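Side-chain contact in oxalate--CoA ligase (Arabidopsis thaliana, PDB 5IE2), which belongs to the ANL superfamily of AMP-binding enzymes and holds adenosine-5'-triphosphate in a ligand pocket: residues E41-R46 against F69-L74. Residues are numbered along the deposited sequence; the frame is centred on the assembly and turned at random.
Sequences ERAASR and FVIMFL
Ala43 faces Ile71 and Met72 where helix 33-50 packs on helix 67-78, a small helix-helix interface in the AMP-binding part of this ANL-superfamily enzyme. The small side chain of Ala43 at the point of approach is consistent with the 7.1 Å separation of its CA from that of Met72, and its methyl group is directed at the partner helix. The tight part of the contact is built from three buried side chains. The sulfur of Met72 touches this methyl, SD lying 3.9 Å from Ala43 CB, although the Met72 side chain sets out from its helix in the other direction. With CG anti to the carbonyl carbon (chi1 -70°) and further bends at chi2 and chi3, the chain folds back and brings SD, and a little farther off CE, to the alanine. Both residue pairs meet through apolar groups, no hydrogen bond links the two segments, and the contact buries just 99 Å² in all. Beyond it, Ile71 reaches Leu36 and Met72 reaches Leu47, extending the apolar packing along helix 33-50, while Phe73 turns to helix 215-227.

The looser side is more polar. There the partly exposed Glu41 pairs through OE2 with Arg78 at the end of helix 67-78, whereas the exposed Arg42 forms a salt bridge with Asp139, and the partly exposed Arg46 one with Asp50; none of the three touches 69-74. Back in the buried part, Ile71 meets the Ala43 methyl less closely than Met72 does, its branch atom CG2 lying 4.2 Å from Ala43 CB.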
ATOM      1  N   GLU A  41      -5.201 -17.175  18.103  1.00 15.70           N
ATOM      2  CA  GLU A  41      -4.782 -17.375  19.503  1.00 17.22           C
ATOM      3  C   GLU A  41      -4.004 -18.686  19.626  1.00 17.99           C
ATOM      4  O   GLU A  41      -3.000 -18.794  20.356  1.00 16.72           O
ATOM      5  CB  GLU A  41      -5.980 -17.495  20.488  1.00 24.44           C
ATOM      6  CG  GLU A  41      -6.687 -16.233  20.828  1.00 28.53           C
ATOM      7  CD  GLU A  41      -5.779 -15.239  21.586  1.00 28.76           C
ATOM      8  OE1 GLU A  41      -5.200 -15.582  22.638  1.00 31.61           O
ATOM      9  OE2 GLU A  41      -5.666 -14.120  21.065  1.00 29.05           O
ATOM     10  N   ARG A  42      -4.520 -19.716  18.962  1.00 17.45           N
ATOM     11  CA  ARG A  42      -3.879 -21.035  19.078  1.00 17.35           C
ATOM     12  C   ARG A  42      -2.521 -21.080  18.393  1.00 17.59           C
ATOM     13  O   ARG A  42      -1.540 -21.670  18.915  1.00 14.81           O
ATOM     14  CB  ARG A  42      -4.798 -22.136  18.509  1.00 14.05           C
ATOM     15  CG  ARG A  42      -6.032 -22.248  19.425  1.00 17.31           C
ATOM     16  CD  ARG A  42      -7.172 -23.106  18.757  1.00 24.53           C
ATOM     17  NE  ARG A  42      -8.503 -22.901  19.372  1.00 24.66           N
ATOM     18  CZ  ARG A  42      -9.638 -23.331  18.811  1.00 26.90           C
ATOM     19  NH1 ARG A  42      -9.567 -23.981  17.651  1.00 25.79           N
ATOM     20  NH2 ARG A  42     -10.838 -23.118  19.375  1.00 25.46           N
ATOM     21  N   ALA A  43      -2.450 -20.440  17.227  1.00 16.47           N
ATOM     22  CA  ALA A  43      -1.175 -20.359  16.551  1.00 18.00           C
ATOM     23  C   ALA A  43      -0.158 -19.547  17.365  1.00 17.75           C
ATOM     24  O   ALA A  43       1.027 -19.887  17.380  1.00 18.13           O
ATOM     25  CB  ALA A  43      -1.358 -19.739  15.071  1.00 14.25           C
ATOM     26  N   ALA A  44      -0.592 -18.466  18.006  1.00 16.99           N
ATOM     27  CA  ALA A  44       0.307 -17.633  18.804  1.00 14.77           C
ATOM     28  C   ALA A  44       0.820 -18.481  19.973  1.00 17.85           C
ATOM     29  O   ALA A  44       1.988 -18.414  20.342  1.00 18.19           O
ATOM     30  CB  ALA A  44      -0.417 -16.370  19.325  1.00 14.08           C
ATOM     31  N   SER A  45      -0.077 -19.281  20.536  1.00 18.27           N
ATOM     32  CA  SER A  45       0.321 -20.171  21.626  0.53 19.13           C
ATOM     33  C   SER A  45       1.404 -21.142  21.188  1.00 19.49           C
ATOM     34  O   SER A  45       2.364 -21.395  21.951  1.00 22.58           O
ATOM     35  CB  SER A  45      -0.874 -20.947  22.151  0.53 19.38           C
ATOM     36  OG  SER A  45      -1.610 -20.113  23.015  0.53 19.91           O
ATOM     37  N   ARG A  46       1.256 -21.686  19.972  1.00 20.06           N
ATOM     38  CA  ARG A  46       2.287 -22.573  19.477  1.00 19.24           C
ATOM     39  C   ARG A  46       3.610 -21.821  19.237  1.00 18.72           C
ATOM     40  O   ARG A  46       4.698 -22.363  19.498  1.00 20.73           O
ATOM     41  CB  ARG A  46       1.835 -23.262  18.195  1.00 21.79           C
ATOM     42  CG  ARG A  46       0.651 -24.176  18.455  1.00 27.97           C
ATOM     43  CD  ARG A  46       1.116 -25.575  18.752  1.00 34.21           C
ATOM     44  NE  ARG A  46       1.455 -26.265  17.500  1.00 37.21           N
ATOM     45  CZ  ARG A  46       2.551 -26.999  17.303  1.00 38.36           C
ATOM     46  NH1 ARG A  46       3.426 -27.168  18.287  1.00 40.52           N
ATOM     47  NH2 ARG A  46       2.756 -27.591  16.122  1.00 36.72           N
ATOM     48  N   PHE A  69      -1.094 -16.753   5.515  1.00 15.54           N
ATOM     49  CA  PHE A  69      -0.382 -15.496   5.775  1.00 16.26           C
ATOM     50  C   PHE A  69      -1.164 -14.625   6.786  1.00 15.43           C
ATOM     51  O   PHE A  69      -0.550 -14.056   7.711  1.00 17.64           O
ATOM     52  CB  PHE A  69      -0.148 -14.685   4.502  1.00 16.79           C
ATOM     53  CG  PHE A  69       0.397 -13.271   4.813  1.00 16.95           C
ATOM     54  CD1 PHE A  69       1.739 -13.080   5.089  1.00 20.59           C
ATOM     55  CD2 PHE A  69      -0.478 -12.200   4.947  1.00 18.70           C
ATOM     56  CE1 PHE A  69       2.257 -11.771   5.390  1.00 19.07           C
ATOM     57  CE2 PHE A  69      -0.008 -10.895   5.268  1.00 18.84           C
ATOM     58  CZ  PHE A  69       1.359 -10.688   5.505  1.00 17.49           C
ATOM     59  N   VAL A  70      -2.473 -14.490   6.607  1.00 14.87           N
ATOM     60  CA  VAL A  70      -3.261 -13.639   7.520  1.00 16.75           C
ATOM     61  C   VAL A  70      -3.179 -14.152   8.963  1.00 17.42           C
ATOM     62  O   VAL A  70      -2.900 -13.388   9.922  1.00 14.91           O
ATOM     63  CB  VAL A  70      -4.741 -13.550   7.089  1.00 15.93           C
ATOM     64  CG1 VAL A  70      -5.564 -12.747   8.120  1.00 14.14           C
ATOM     65  CG2 VAL A  70      -4.851 -12.881   5.699  1.00 16.52           C
ATOM     66  N   ILE A  71      -3.452 -15.456   9.107  1.00 15.84           N
ATOM     67  CA  ILE A  71      -3.445 -16.025  10.445  1.00 14.68           C
ATOM     68  C   ILE A  71      -2.077 -15.869  11.084  1.00 15.04           C
ATOM     69  O   ILE A  71      -1.983 -15.481  12.254  1.00 15.61           O
ATOM     70  CB  ILE A  71      -3.838 -17.518  10.433  1.00 15.78           C
ATOM     71  CG1 ILE A  71      -5.287 -17.654   9.936  1.00 16.01           C
ATOM     72  CG2 ILE A  71      -3.644 -18.134  11.923  1.00 16.12           C
ATOM     73  CD1 ILE A  71      -5.713 -19.102   9.562  1.00 15.73           C
ATOM     74  N   MET A  72      -1.009 -16.200  10.361  1.00 15.40           N
ATOM     75  CA  MET A  72       0.322 -16.153  10.989  1.00 16.46           C
ATOM     76  C   MET A  72       0.824 -14.730  11.241  1.00 16.07           C
ATOM     77  O   MET A  72       1.512 -14.471  12.235  1.00 15.93           O
ATOM     78  CB  MET A  72       1.354 -16.921  10.144  1.00 15.37           C
ATOM     79  CG  MET A  72       1.134 -18.503  10.170  1.00 15.85           C
ATOM     80  SD  MET A  72       0.678 -19.145  11.820  1.00 20.25           S
ATOM     81  CE  MET A  72       2.178 -18.815  12.799  1.00 17.90           C
ATOM     82  N   PHE A  73       0.464 -13.793  10.363  1.00 15.12           N
ATOM     83  CA  PHE A  73       0.782 -12.370  10.605  1.00 14.72           C
ATOM     84  C   PHE A  73       0.214 -11.913  11.955  1.00 14.79           C
ATOM     85  O   PHE A  73       0.941 -11.323  12.810  1.00 14.29           O
ATOM     86  CB  PHE A  73       0.231 -11.495   9.474  1.00 15.93           C
ATOM     87  CG  PHE A  73       0.483 -10.021   9.676  1.00 17.01           C
ATOM     88  CD1 PHE A  73       1.709  -9.474   9.275  1.00 20.64           C
ATOM     89  CD2 PHE A  73      -0.476  -9.216  10.243  1.00 17.71           C
ATOM     90  CE1 PHE A  73       1.962  -8.086   9.453  1.00 22.13           C
ATOM     91  CE2 PHE A  73      -0.243  -7.836  10.432  1.00 20.70           C
ATOM     92  CZ  PHE A  73       0.991  -7.291  10.043  1.00 22.68           C
ATOM     93  N   LEU A  74      -1.076 -12.210  12.148  1.00 13.24           N
ATOM     94  CA  LEU A  74      -1.714 -11.756  13.393  1.00 14.68           C
ATOM     95  C   LEU A  74      -1.264 -12.578  14.604  1.00 14.92           C
ATOM     96  O   LEU A  74      -1.275 -12.051  15.727  1.00 14.42           O
ATOM     97  CB  LEU A  74      -3.238 -11.830  13.254  1.00 13.20           C
ATOM     98  CG  LEU A  74      -3.730 -10.755  12.254  1.00 16.86           C
ATOM     99  CD1 LEU A  74      -5.216 -10.907  11.918  1.00 17.30           C
ATOM    100  CD2 LEU A  74      -3.456  -9.262  12.804  1.00 16.36           C
TER